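PDB 4FPW: CalU16 from Micromonospora echinospora, which belongs to the AHA1 family and probably protects its producer from enediyne damage as a self-sacrifice resistance protein, being cleaved in place of DNA. Local coordinates for residues Glu7-Arg12 with Ile24-Tyr29; Gly61-Gln66 with Leu82-Val87; Gly90-Glu95 with Glu118-Glu123; Glu97-Glu102 with Glu110-Thr115. One frame throughout, in Å; residues are numbered along the deposited sequence.

Contact 1: residues Glu7-Arg12 with Ile24-Tyr29; sequences ERALGR and IIRQRY
E7 opens the pairing of strand 7-12 with the antiparallel strand 24-29, and its backbone exchanges two hydrogen bonds with R26: E7 N to R26 O at 3.0 Å, and R26 N to E7 O. Its side chain runs out extended, with CG anti to the backbone N (chi1 179°), and crosses that of R26 at a slant. There E7 OE1 forms a salt bridge with R26 NH1 at 2.8 Å. The nitrogen comes from above the carboxylate plane, and the two flat groups stand almost perpendicular, 82° apart. R8 faces I25 in a non-hydrogen-bonded pair; its CA donates a CA-H...O contact to I24 O, while its guanidinium leaves strand 24-29 for a salt bridge with E129 of helix 118-138. A9 restores the reciprocal bonding, with A9 N to I24 O at 2.8 Å and I24 N to A9 O at 2.9 Å. A9 CB lies 4.1 Å from I24 CB and 3.8 Å from R26 NH1. At G11 the backbone receives the tip of I24, with CD1 3.6 Å from G11 N. I24 CG2 also sits beneath one face of the R26 guanidinium, near its rim. The salt bridge thus lies at the outer edge of the sheet, where E7 is exposed; methyl groups and a carboxylate probably steady R26, whose NE has a further, weak and long pairing with E110.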
loop_
_atom_site.group_PDB
_atom_site.type_symbol
_atom_site.label_atom_id
_atom_site.label_comp_id
_atom_site.label_asym_id
_atom_site.label_seq_id
_atom_site.Cartn_x
_atom_site.Cartn_y
_atom_site.Cartn_z
ATOM N N GLU A 7 -7.698 -10.701 -1.334
ATOM C CA GLU A 7 -9.017 -10.222 -1.713
ATOM C C GLU A 7 -8.877 -8.746 -2.032
ATOM O O GLU A 7 -8.489 -7.945 -1.166
ATOM C CB GLU A 7 -9.994 -10.383 -0.544
ATOM C CG GLU A 7 -11.411 -9.896 -0.814
ATOM C CD GLU A 7 -12.310 -10.043 0.405
ATOM O OE1 GLU A 7 -12.185 -9.213 1.330
ATOM O OE2 GLU A 7 -13.142 -10.987 0.450
ATOM N N ARG A 8 -9.195 -8.397 -3.272
ATOM C CA ARG A 8 -9.170 -7.028 -3.734
ATOM C C ARG A 8 -10.536 -6.406 -3.589
ATOM O O ARG A 8 -11.555 -7.093 -3.678
ATOM C CB ARG A 8 -8.804 -6.976 -5.207
ATOM C CG ARG A 8 -7.418 -7.485 -5.539
ATOM C CD ARG A 8 -7.212 -7.492 -7.046
ATOM N NE ARG A 8 -6.180 -8.455 -7.396
ATOM C CZ ARG A 8 -6.389 -9.626 -7.993
ATOM N NH1 ARG A 8 -7.600 -9.999 -8.369
ATOM N NH2 ARG A 8 -5.358 -10.424 -8.239
ATOM N N ALA A 9 -10.546 -5.083 -3.422
ATOM C CA ALA A 9 -11.790 -4.332 -3.312
ATOM C C ALA A 9 -11.620 -2.831 -3.626
ATOM O O ALA A 9 -10.513 -2.337 -3.911
ATOM C CB ALA A 9 -12.390 -4.528 -1.933
ATOM N N LEU A 10 -12.754 -2.135 -3.588
ATOM C CA LEU A 10 -12.838 -0.720 -3.870
ATOM C C LEU A 10 -13.559 -0.028 -2.739
ATOM O O LEU A 10 -14.579 -0.502 -2.269
ATOM C CB LEU A 10 -13.573 -0.480 -5.190
ATOM C CG LEU A 10 -12.866 -1.099 -6.401
ATOM C CD1 LEU A 10 -13.711 -0.903 -7.651
ATOM C CD2 LEU A 10 -11.480 -0.501 -6.596
ATOM N N GLY A 11 -12.992 1.087 -2.293
ATOM C CA GLY A 11 -13.624 1.953 -1.315
ATOM C C GLY A 11 -13.823 3.366 -1.845
ATOM O O GLY A 11 -13.825 3.610 -3.060
ATOM N N ARG A 12 -14.009 4.290 -0.907
ATOM C CA ARG A 12 -14.321 5.684 -1.211
ATOM C C ARG A 12 -13.792 6.570 -0.096
ATOM O O ARG A 12 -13.961 6.253 1.092
ATOM C CB ARG A 12 -15.834 5.888 -1.347
ATOM C CG ARG A 12 -16.396 5.586 -2.734
ATOM C CD ARG A 12 -17.915 5.758 -2.778
ATOM N NE ARG A 12 -18.546 5.174 -3.973
ATOM C CZ ARG A 12 -18.414 5.638 -5.218
ATOM N NH1 ARG A 12 -17.652 6.701 -5.491
ATOM N NH2 ARG A 12 -19.047 5.029 -6.213
ATOM N N ILE A 24 -8.279 -1.495 -2.353
ATOM C CA ILE A 24 -8.184 -2.111 -1.035
ATOM C C ILE A 24 -7.696 -3.544 -1.194
ATOM O O ILE A 24 -8.338 -4.353 -1.861
ATOM C CB ILE A 24 -9.533 -2.079 -0.295
ATOM C CG1 ILE A 24 -9.874 -0.646 0.132
ATOM C CG2 ILE A 24 -9.480 -2.952 0.950
ATOM C CD1 ILE A 24 -11.325 -0.444 0.530
ATOM N N ILE A 25 -6.562 -3.842 -0.568
ATOM C CA ILE A 25 -5.918 -5.124 -0.683
ATOM C C ILE A 25 -5.910 -5.739 0.692
ATOM O O ILE A 25 -5.487 -5.088 1.652
ATOM C CB ILE A 25 -4.490 -4.967 -1.201
ATOM C CG1 ILE A 25 -4.529 -4.664 -2.694
ATOM C CG2 ILE A 25 -3.652 -6.218 -0.946
ATOM C CD1 ILE A 25 -3.230 -4.086 -3.208
ATOM N N ARG A 26 -6.395 -6.982 0.773
ATOM C CA ARG A 26 -6.469 -7.710 2.026
ATOM C C ARG A 26 -5.712 -9.006 1.883
ATOM O O ARG A 26 -5.944 -9.781 0.946
ATOM C CB ARG A 26 -7.917 -8.020 2.402
ATOM C CG ARG A 26 -8.866 -6.821 2.336
ATOM C CD ARG A 26 -10.167 -7.136 3.057
ATOM N NE ARG A 26 -11.020 -5.957 3.206
ATOM C CZ ARG A 26 -12.050 -5.632 2.423
ATOM N NH1 ARG A 26 -12.419 -6.385 1.383
ATOM N NH2 ARG A 26 -12.735 -4.526 2.693
ATOM N N GLN A 27 -4.806 -9.227 2.823
ATOM C CA GLN A 27 -3.950 -10.382 2.840
ATOM C C GLN A 27 -3.724 -10.765 4.274
ATOM O O GLN A 27 -3.553 -9.899 5.147
ATOM C CB GLN A 27 -2.610 -10.063 2.227
ATOM C CG GLN A 27 -2.673 -9.639 0.773
ATOM C CD GLN A 27 -1.291 -9.479 0.195
ATOM O OE1 GLN A 27 -0.476 -8.735 0.736
ATOM N NE2 GLN A 27 -1.014 -10.170 -0.907
ATOM N N ARG A 28 -3.720 -12.070 4.515
ATOM C CA ARG A 28 -3.546 -12.573 5.842
ATOM C C ARG A 28 -2.133 -13.102 5.932
ATOM O O ARG A 28 -1.647 -13.736 4.991
ATOM C CB ARG A 28 -4.565 -13.668 6.119
ATOM C CG ARG A 28 -5.041 -13.647 7.553
ATOM C CD ARG A 28 -5.532 -14.999 8.007
ATOM N NE ARG A 28 -5.067 -15.283 9.354
ATOM C CZ ARG A 28 -5.224 -16.451 9.962
ATOM N NH1 ARG A 28 -5.846 -17.452 9.337
ATOM N NH2 ARG A 28 -4.752 -16.624 11.202
ATOM N N TYR A 29 -1.459 -12.818 7.042
ATOM C CA TYR A 29 -0.145 -13.395 7.280
ATOM C C TYR A 29 -0.109 -14.145 8.582
ATOM O O TYR A 29 -0.781 -13.800 9.556
ATOM C CB TYR A 29 0.960 -12.346 7.273
ATOM C CG TYR A 29 0.999 -11.539 6.003
ATOM C CD1 TYR A 29 1.644 -12.018 4.865
ATOM C CD2 TYR A 29 0.378 -10.305 5.935
ATOM C CE1 TYR A 29 1.667 -11.284 3.704
ATOM C CE2 TYR A 29 0.393 -9.569 4.780
ATOM C CZ TYR A 29 1.037 -10.056 3.669
ATOM O OH TYR A 29 1.035 -9.278 2.534
#

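Contact 2: residues Gly61-Gln66 with Leu82-Val87; sequences GNFALQ and LTISWV
Strand 62-65, which carries F63 and L65, runs at 63° to strand 82-86, which carries I84 and W86, the two axes coming no closer than 8.4 Å, so that side chains rather than paired backbones make the contact. The F63 ring is central. Its CG lies between the backbone N and the carbonyl carbon (chi1 80°), which swings the ring toward the second strand, where its outer end rests against I84 and W86, which touch each other. I84 CD1 reaches both F63 CZ and F63 CE2, the first at 3.5 Å. At the ring edge S85 O lies close to the ring plane, 3.2 Å from F63 CE2. W86 CE3 approaches F63 CZ to 3.7 Å; the rings are inclined obliquely, with planes 36° apart. L65 adds a methyl to the far end of the indole, its CD1 3.9 Å from W86 CH2. W86 continues the aromatic cluster on the same sheet, meeting H113 edge-to-face and the ring of W128 from helix 118-138. In sheet order strand 70-77 lies between these two strands. Side chains meeting across an intervening strand fit a strongly bent antiparallel sheet, as in the helix-grip fold of Bet v 1-like proteins, whose concave side faces the long helix.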
loop_
_atom_site.group_PDB
_atom_site.type_symbol
_atom_site.label_atom_id
_atom_site.label_comp_id
_atom_site.label_asym_id
_atom_site.label_seq_id
_atom_site.Cartn_x
_atom_site.Cartn_y
_atom_site.Cartn_z
ATOM N N GLY A 61 5.879 13.749 10.219
ATOM C CA GLY A 61 7.140 13.775 9.493
ATOM C C GLY A 61 6.921 13.452 8.035
ATOM O O GLY A 61 5.792 13.522 7.537
ATOM N N ASN A 62 7.990 13.086 7.332
ATOM C CA ASN A 62 7.868 12.872 5.899
ATOM C C ASN A 62 8.843 11.856 5.346
ATOM O O ASN A 62 9.855 11.536 5.978
ATOM C CB ASN A 62 8.015 14.199 5.150
ATOM C CG ASN A 62 9.454 14.584 4.932
ATOM O OD1 ASN A 62 10.211 14.805 5.889
ATOM N ND2 ASN A 62 9.854 14.664 3.664
ATOM N N PHE A 63 8.519 11.377 4.144
ATOM C CA PHE A 63 9.208 10.246 3.523
ATOM C C PHE A 63 9.453 10.494 2.034
ATOM O O PHE A 63 8.620 11.104 1.360
ATOM C CB PHE A 63 8.367 8.967 3.671
ATOM C CG PHE A 63 7.251 8.859 2.671
ATOM C CD1 PHE A 63 7.428 8.169 1.482
ATOM C CD2 PHE A 63 6.030 9.452 2.914
ATOM C CE1 PHE A 63 6.410 8.066 0.548
ATOM C CE2 PHE A 63 5.005 9.363 1.984
ATOM C CZ PHE A 63 5.191 8.670 0.793
ATOM N N ALA A 64 10.589 10.001 1.536
ATOM C CA ALA A 64 10.836 9.864 0.098
ATOM C C ALA A 64 11.401 8.499 -0.159
ATOM O O ALA A 64 12.176 7.987 0.640
ATOM C CB ALA A 64 11.808 10.916 -0.406
ATOM N N LEU A 65 10.999 7.920 -1.283
ATOM C CA LEU A 65 11.466 6.626 -1.717
ATOM C C LEU A 65 12.282 6.878 -2.984
ATOM O O LEU A 65 11.927 7.719 -3.815
ATOM C CB LEU A 65 10.269 5.706 -1.958
ATOM C CG LEU A 65 9.243 5.858 -0.811
ATOM C CD1 LEU A 65 7.884 5.295 -1.173
ATOM C CD2 LEU A 65 9.746 5.220 0.467
ATOM N N GLN A 66 13.395 6.171 -3.104
ATOM C CA GLN A 66 14.334 6.404 -4.177
ATOM C C GLN A 66 13.767 6.089 -5.560
ATOM O O GLN A 66 13.982 4.996 -6.108
ATOM C CB GLN A 66 15.581 5.559 -3.938
ATOM C CG GLN A 66 16.720 5.868 -4.893
ATOM C CD GLN A 66 17.294 7.262 -4.676
ATOM O OE1 GLN A 66 17.340 7.772 -3.543
ATOM N NE2 GLN A 66 17.754 7.885 -5.760
ATOM N N LEU A 82 -1.499 3.306 9.777
ATOM C CA LEU A 82 -0.462 4.088 9.145
ATOM C C LEU A 82 -1.155 4.772 7.994
ATOM O O LEU A 82 -1.747 4.082 7.152
ATOM C CB LEU A 82 0.647 3.151 8.625
ATOM C CG LEU A 82 2.115 3.588 8.435
ATOM C CD1 LEU A 82 2.520 3.626 6.969
ATOM C CD2 LEU A 82 2.429 4.914 9.122
ATOM N N THR A 83 -1.162 6.111 8.004
ATOM C CA THR A 83 -1.627 6.891 6.866
ATOM C C THR A 83 -0.535 7.880 6.437
ATOM O O THR A 83 0.138 8.502 7.261
ATOM C CB THR A 83 -2.921 7.659 7.170
ATOM O OG1 THR A 83 -3.842 6.801 7.850
ATOM C CG2 THR A 83 -3.563 8.186 5.868
ATOM N N ILE A 84 -0.376 8.007 5.131
ATOM C CA ILE A 84 0.609 8.874 4.553
ATOM C C ILE A 84 0.056 9.474 3.268
ATOM O O ILE A 84 -0.811 8.862 2.619
ATOM C CB ILE A 84 1.898 8.114 4.211
ATOM C CG1 ILE A 84 1.623 6.928 3.270
ATOM C CG2 ILE A 84 2.575 7.642 5.471
ATOM C CD1 ILE A 84 2.786 6.630 2.355
ATOM N N SER A 85 0.550 10.661 2.912
ATOM C CA SER A 85 0.206 11.287 1.630
ATOM C C SER A 85 1.116 10.683 0.598
ATOM O O SER A 85 2.080 10.018 0.935
ATOM C CB SER A 85 0.399 12.823 1.648
ATOM O OG SER A 85 1.778 13.191 1.661
ATOM N N TRP A 86 0.821 10.930 -0.663
ATOM C CA TRP A 86 1.507 10.241 -1.729
ATOM C C TRP A 86 1.606 11.161 -2.953
ATOM O O TRP A 86 0.638 11.306 -3.721
ATOM C CB TRP A 86 0.749 8.955 -2.046
ATOM C CG TRP A 86 1.496 8.006 -2.880
ATOM C CD1 TRP A 86 1.476 7.917 -4.237
ATOM C CD2 TRP A 86 2.388 6.995 -2.420
ATOM N NE1 TRP A 86 2.323 6.918 -4.662
ATOM C CE2 TRP A 86 2.889 6.330 -3.561
ATOM C CE3 TRP A 86 2.820 6.586 -1.146
ATOM C CZ2 TRP A 86 3.788 5.279 -3.472
ATOM C CZ3 TRP A 86 3.699 5.531 -1.054
ATOM C CH2 TRP A 86 4.176 4.881 -2.214
ATOM N N VAL A 87 2.774 11.794 -3.121
ATOM C CA VAL A 87 2.964 12.755 -4.214
ATOM C C VAL A 87 3.880 12.178 -5.307
ATOM O O VAL A 87 4.928 11.605 -5.001
ATOM C CB VAL A 87 3.374 14.189 -3.732
ATOM C CG1 VAL A 87 3.713 14.259 -2.243
ATOM C CG2 VAL A 87 4.490 14.783 -4.590
#

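Contact 3: residues Gly90-Glu95 with Glu118-Glu123; sequences GKPDSE and EQMLVE
M120, built as selenomethionine, leaves helix 118-123 toward K91, P92 and S94. Its CG is anti to the backbone N (chi1 -161°) and the chain beyond is straight, so the side chain spans the gap to strand 94-95 and the loop before it. At the base, CB and CG of M120 lie only loosely near K91 NZ, each 4.2 Å away. The selenium comes next: SE lies 3.9 Å from K91 CD and 3.5 Å from S94 OG, with P92 CD farther off at 4.4 Å. At the tip the methyl CE turns to S94, 3.1 Å from its OG, and also approaches K91 CB. K91 therefore lies across the M120 chain, its own chain bent at chi2 (-68°), and carries its ammonium past the selenium to E123. There K91 NZ forms a salt bridge of 2.7 Å with E123 OE1, on the syn lone pair of the carboxylate. E123 follows M120 by about one helical turn, so both residues present the same side of the helix. T115 of strand 106-115 also touches M120. The start of the long helix is thereby held against the end of the sheet, as expected of the long helix gripped by the curved sheet in Bet v 1-like, helix-grip folds.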
loop_
_atom_site.group_PDB
_atom_site.type_symbol
_atom_site.label_atom_id
_atom_site.label_comp_id
_atom_site.label_asym_id
_atom_site.label_seq_id
_atom_site.Cartn_x
_atom_site.Cartn_y
_atom_site.Cartn_z
ATOM N N GLY A 90 3.667 13.451 -12.376
ATOM C CA GLY A 90 2.580 13.769 -13.305
ATOM C C GLY A 90 1.197 13.541 -12.712
ATOM O O GLY A 90 0.203 13.623 -13.431
ATOM N N LYS A 91 1.138 13.295 -11.398
ATOM C CA LYS A 91 -0.027 12.712 -10.756
ATOM C C LYS A 91 -0.704 13.646 -9.760
ATOM O O LYS A 91 -0.039 14.486 -9.172
ATOM C CB LYS A 91 0.392 11.441 -10.009
ATOM C CG LYS A 91 0.919 10.321 -10.895
ATOM C CD LYS A 91 -0.194 9.752 -11.762
ATOM C CE LYS A 91 0.209 8.472 -12.480
ATOM N NZ LYS A 91 -0.969 7.854 -13.177
ATOM N N PRO A 92 -2.031 13.473 -9.556
ATOM C CA PRO A 92 -2.711 14.137 -8.453
ATOM C C PRO A 92 -2.248 13.503 -7.176
ATOM O O PRO A 92 -1.656 12.441 -7.225
ATOM C CB PRO A 92 -4.188 13.841 -8.695
ATOM C CG PRO A 92 -4.203 12.599 -9.512
ATOM C CD PRO A 92 -2.956 12.636 -10.344
ATOM N N ASP A 93 -2.479 14.174 -6.056
ATOM C CA ASP A 93 -1.987 13.699 -4.778
ATOM C C ASP A 93 -2.933 12.611 -4.324
ATOM O O ASP A 93 -4.123 12.625 -4.640
ATOM C CB ASP A 93 -1.857 14.838 -3.744
ATOM C CG ASP A 93 -0.574 15.676 -3.933
ATOM O OD1 ASP A 93 0.002 15.658 -5.044
ATOM O OD2 ASP A 93 -0.130 16.344 -2.963
ATOM N N SER A 94 -2.374 11.653 -3.607
ATOM C CA SER A 94 -3.069 10.438 -3.206
ATOM C C SER A 94 -2.905 10.256 -1.719
ATOM O O SER A 94 -2.241 11.049 -1.057
ATOM C CB SER A 94 -2.454 9.232 -3.909
ATOM O OG SER A 94 -2.627 9.263 -5.315
ATOM N N GLU A 95 -3.499 9.190 -1.197
ATOM C CA GLU A 95 -3.388 8.866 0.222
ATOM C C GLU A 95 -3.372 7.365 0.316
ATOM O O GLU A 95 -4.099 6.690 -0.409
ATOM C CB GLU A 95 -4.598 9.425 0.945
ATOM C CG GLU A 95 -4.453 9.752 2.418
ATOM C CD GLU A 95 -5.605 10.641 2.870
ATOM O OE1 GLU A 95 -5.669 11.795 2.384
ATOM O OE2 GLU A 95 -6.460 10.193 3.676
ATOM N N GLU A 118 -8.967 7.881 -11.931
ATOM C CA GLU A 118 -9.407 6.546 -12.353
ATOM C C GLU A 118 -8.281 5.701 -12.947
ATOM O O GLU A 118 -8.190 4.514 -12.674
ATOM C CB GLU A 118 -10.525 6.633 -13.379
ATOM C CG GLU A 118 -11.057 5.263 -13.788
ATOM C CD GLU A 118 -12.454 5.334 -14.352
ATOM O OE1 GLU A 118 -13.379 4.758 -13.743
ATOM O OE2 GLU A 118 -12.628 5.993 -15.394
ATOM N N GLN A 119 -7.445 6.323 -13.772
ATOM C CA GLN A 119 -6.274 5.672 -14.360
ATOM C C GLN A 119 -5.325 5.179 -13.272
ATOM O O GLN A 119 -4.850 4.037 -13.308
ATOM C CB GLN A 119 -5.558 6.671 -15.253
ATOM C CG GLN A 119 -4.481 6.075 -16.134
ATOM C CD GLN A 119 -3.976 7.073 -17.149
ATOM O OE1 GLN A 119 -4.762 7.795 -17.759
ATOM N NE2 GLN A 119 -2.658 7.123 -17.336
HETATM N N MSE A 120 -5.083 6.043 -12.289
HETATM C CA MSE A 120 -4.216 5.716 -11.165
HETATM C C MSE A 120 -4.775 4.657 -10.194
HETATM O O MSE A 120 -4.034 4.163 -9.333
HETATM C CB MSE A 120 -3.935 6.993 -10.384
HETATM C CG MSE A 120 -2.722 6.951 -9.478
HETATM SE SE MSE A 120 -2.446 8.569 -8.759
HETATM C CE MSE A 120 -1.015 8.240 -7.724
ATOM N N LEU A 121 -6.063 4.314 -10.273
ATOM C CA LEU A 121 -6.584 3.270 -9.367
ATOM C C LEU A 121 -5.877 1.962 -9.674
ATOM O O LEU A 121 -5.153 1.420 -8.839
ATOM C CB LEU A 121 -8.096 3.060 -9.506
ATOM C CG LEU A 121 -9.057 3.835 -8.611
ATOM C CD1 LEU A 121 -10.445 3.246 -8.777
ATOM C CD2 LEU A 121 -8.666 3.799 -7.158
ATOM N N VAL A 122 -6.082 1.489 -10.900
ATOM C CA VAL A 122 -5.473 0.267 -11.381
ATOM C C VAL A 122 -3.993 0.282 -11.005
ATOM O O VAL A 122 -3.566 -0.509 -10.147
ATOM C CB VAL A 122 -5.634 0.126 -12.905
ATOM C CG1 VAL A 122 -5.054 -1.197 -13.388
ATOM C CG2 VAL A 122 -7.102 0.236 -13.303
ATOM N N GLU A 123 -3.248 1.229 -11.597
ATOM C CA GLU A 123 -1.779 1.332 -11.483
ATOM C C GLU A 123 -1.212 1.120 -10.093
ATOM O O GLU A 123 -0.093 0.627 -9.924
ATOM C CB GLU A 123 -1.316 2.695 -11.980
ATOM C CG GLU A 123 -1.402 2.818 -13.488
ATOM C CD GLU A 123 -1.123 4.208 -14.003
ATOM O OE1 GLU A 123 -0.960 5.150 -13.187
ATOM O OE2 GLU A 123 -1.064 4.349 -15.243
#

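Contact 4: residues Glu97-Glu102 with Glu110-Thr115; sequences ELRLSE and ELEHAT
R99 meets E110 and E112 on the more closely knit face of strands 97-102 and 110-115, whereas L98 and L111 make a lighter contact on the other. The R99 guanidinium extends among three carboxylates. A bend at chi3 (-143°) turns its flat group so that NH1 meets E110 OE2 at 3.0 Å and NE meets E97 OE2 at 2.6 Å; the carboxylate of E110 stands 82° from the guanidinium plane. NH2 lies toward E112 OE1 as well, although at 2.5 Å the distance is too short to trust in detail. The backbones between the faces are equally tight: E97 N to E112 O at 2.7 Å, R99 N to E110 O at 2.9 Å, each with its reciprocal bond. In the non-hydrogen-bonded gap, L98 CA and L111 CA give CA-H...O contacts to E110 O and E97 O. The leucines touch more loosely, methyl to methyl, with L98 CD1 4.0 Å from L111 CD1, and bury little of each other; C40 of helix 33-41 packs on L98, and W128 of helix 118-138 on L111. Solvent comes in on the charged face, where R99 and E110 are partly exposed while E97 and E112 are buried. E97 is joined through OE1 to R81 and R13. One arginine thus ties the two strands through a network of salt bridges, and the three arginines around the buried E97 would be expected to keep it anionic.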
loop_
_atom_site.group_PDB
_atom_site.type_symbol
_atom_site.label_atom_id
_atom_site.label_comp_id
_atom_site.label_asym_id
_atom_site.label_seq_id
_atom_site.Cartn_x
_atom_site.Cartn_y
_atom_site.Cartn_z
ATOM N N GLU A 97 -3.126 3.950 3.164
ATOM C CA GLU A 97 -3.342 3.571 4.551
ATOM C C GLU A 97 -3.111 2.106 4.769
ATOM O O GLU A 97 -3.514 1.265 3.961
ATOM C CB GLU A 97 -4.751 3.929 5.018
ATOM C CG GLU A 97 -4.921 3.850 6.523
ATOM C CD GLU A 97 -6.316 4.211 6.968
ATOM O OE1 GLU A 97 -6.644 5.414 7.025
ATOM O OE2 GLU A 97 -7.098 3.287 7.256
ATOM N N LEU A 98 -2.458 1.804 5.875
ATOM C CA LEU A 98 -2.248 0.444 6.256
ATOM C C LEU A 98 -2.918 0.224 7.589
ATOM O O LEU A 98 -2.658 0.974 8.524
ATOM C CB LEU A 98 -0.764 0.157 6.378
ATOM C CG LEU A 98 -0.468 -1.309 6.700
ATOM C CD1 LEU A 98 -0.342 -2.103 5.411
ATOM C CD2 LEU A 98 0.793 -1.419 7.538
ATOM N N ARG A 99 -3.775 -0.799 7.655
ATOM C CA ARG A 99 -4.340 -1.304 8.904
ATOM C C ARG A 99 -3.950 -2.768 9.075
ATOM O O ARG A 99 -4.172 -3.585 8.179
ATOM C CB ARG A 99 -5.863 -1.211 8.906
ATOM C CG ARG A 99 -6.403 0.138 8.489
ATOM C CD ARG A 99 -7.895 0.083 8.191
ATOM N NE ARG A 99 -8.195 0.960 7.064
ATOM C CZ ARG A 99 -8.416 0.575 5.807
ATOM N NH1 ARG A 99 -8.432 -0.708 5.471
ATOM N NH2 ARG A 99 -8.658 1.500 4.879
ATOM N N LEU A 100 -3.365 -3.078 10.228
ATOM C CA LEU A 100 -3.083 -4.437 10.635
ATOM C C LEU A 100 -4.018 -4.791 11.784
ATOM O O LEU A 100 -4.088 -4.051 12.775
ATOM C CB LEU A 100 -1.638 -4.565 11.108
ATOM C CG LEU A 100 -0.546 -4.069 10.169
ATOM C CD1 LEU A 100 0.828 -4.303 10.770
ATOM C CD2 LEU A 100 -0.650 -4.735 8.806
ATOM N N SER A 101 -4.733 -5.907 11.653
ATOM C CA SER A 101 -5.588 -6.412 12.728
ATOM C C SER A 101 -5.184 -7.830 13.083
ATOM O O SER A 101 -4.752 -8.596 12.217
ATOM C CB SER A 101 -7.067 -6.383 12.318
ATOM O OG SER A 101 -7.240 -6.686 10.937
ATOM N N GLU A 102 -5.318 -8.168 14.361
ATOM C CA GLU A 102 -5.087 -9.528 14.800
ATOM C C GLU A 102 -6.226 -10.407 14.313
ATOM O O GLU A 102 -7.401 -10.043 14.405
ATOM C CB GLU A 102 -5.024 -9.629 16.322
ATOM C CG GLU A 102 -3.852 -8.928 16.982
ATOM C CD GLU A 102 -3.845 -9.160 18.482
ATOM O OE1 GLU A 102 -3.835 -10.342 18.900
ATOM O OE2 GLU A 102 -3.872 -8.169 19.249
ATOM N N GLU A 110 -4.366 -4.780 5.744
ATOM C CA GLU A 110 -5.216 -4.078 4.793
ATOM C C GLU A 110 -4.501 -2.840 4.289
ATOM O O GLU A 110 -4.094 -1.981 5.076
ATOM C CB GLU A 110 -6.575 -3.691 5.405
ATOM C CG GLU A 110 -7.516 -4.884 5.555
ATOM C CD GLU A 110 -8.974 -4.525 5.796
ATOM O OE1 GLU A 110 -9.621 -5.271 6.570
ATOM O OE2 GLU A 110 -9.476 -3.544 5.194
ATOM N N LEU A 111 -4.346 -2.755 2.975
ATOM C CA LEU A 111 -3.685 -1.627 2.377
ATOM C C LEU A 111 -4.580 -0.965 1.367
ATOM O O LEU A 111 -4.927 -1.576 0.347
ATOM C CB LEU A 111 -2.372 -2.019 1.724
ATOM C CG LEU A 111 -1.555 -0.779 1.329
ATOM C CD1 LEU A 111 -0.089 -1.047 1.583
ATOM C CD2 LEU A 111 -1.767 -0.380 -0.122
ATOM N N GLU A 112 -4.921 0.300 1.658
ATOM C CA GLU A 112 -5.836 1.084 0.847
ATOM C C GLU A 112 -5.158 2.343 0.361
ATOM O O GLU A 112 -4.686 3.160 1.158
ATOM C CB GLU A 112 -7.088 1.471 1.644
ATOM C CG GLU A 112 -8.054 2.334 0.837
ATOM C CD GLU A 112 -9.385 2.580 1.512
ATOM O OE1 GLU A 112 -9.568 2.226 2.700
ATOM O OE2 GLU A 112 -10.265 3.127 0.826
ATOM N N HIS A 113 -5.135 2.487 -0.953
ATOM C CA HIS A 113 -4.607 3.652 -1.623
ATOM C C HIS A 113 -5.785 4.308 -2.317
ATOM O O HIS A 113 -6.451 3.689 -3.151
ATOM C CB HIS A 113 -3.567 3.222 -2.648
ATOM C CG HIS A 113 -2.724 4.341 -3.183
ATOM N ND1 HIS A 113 -1.399 4.166 -3.515
ATOM C CD2 HIS A 113 -3.007 5.635 -3.457
ATOM C CE1 HIS A 113 -0.904 5.292 -3.985
ATOM N NE2 HIS A 113 -1.857 6.200 -3.954
ATOM N N ALA A 114 -6.051 5.556 -1.940
ATOM C CA ALA A 114 -7.141 6.334 -2.493
ATOM C C ALA A 114 -6.564 7.402 -3.401
ATOM O O ALA A 114 -5.530 8.002 -3.085
ATOM C CB ALA A 114 -7.946 6.974 -1.375
ATOM N N THR A 115 -7.253 7.638 -4.517
ATOM C CA THR A 115 -6.848 8.611 -5.515
ATOM C C THR A 115 -8.021 8.976 -6.408
ATOM O O THR A 115 -8.821 8.113 -6.767
ATOM C CB THR A 115 -5.760 8.065 -6.434
ATOM O OG1 THR A 115 -5.677 8.900 -7.599
ATOM C CG2 THR A 115 -6.067 6.623 -6.871
#

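In the fold
From the N terminus, contact 1 closes first, the hairpin of strands 7-15 and 20-29 at one edge of the antiparallel sheet. Contact 2 follows beyond helices 33-41 and 43-49, joining residues 61-66 to 82-87 across strand 70-77, about 20 Å from contact 1 between centres. Contact 3 then closes the widest loop, from 90-95 to 118-123, and within it lies contact 4, the hairpin of strands 94-103 and 106-115. Contact 4 bridges the sheet: L111 N pairs with I25 O of contact 1, and L98 N with L82 O of contact 2. Contact 3 adds the long helix, and its S94 pairs with W86 of contact 2.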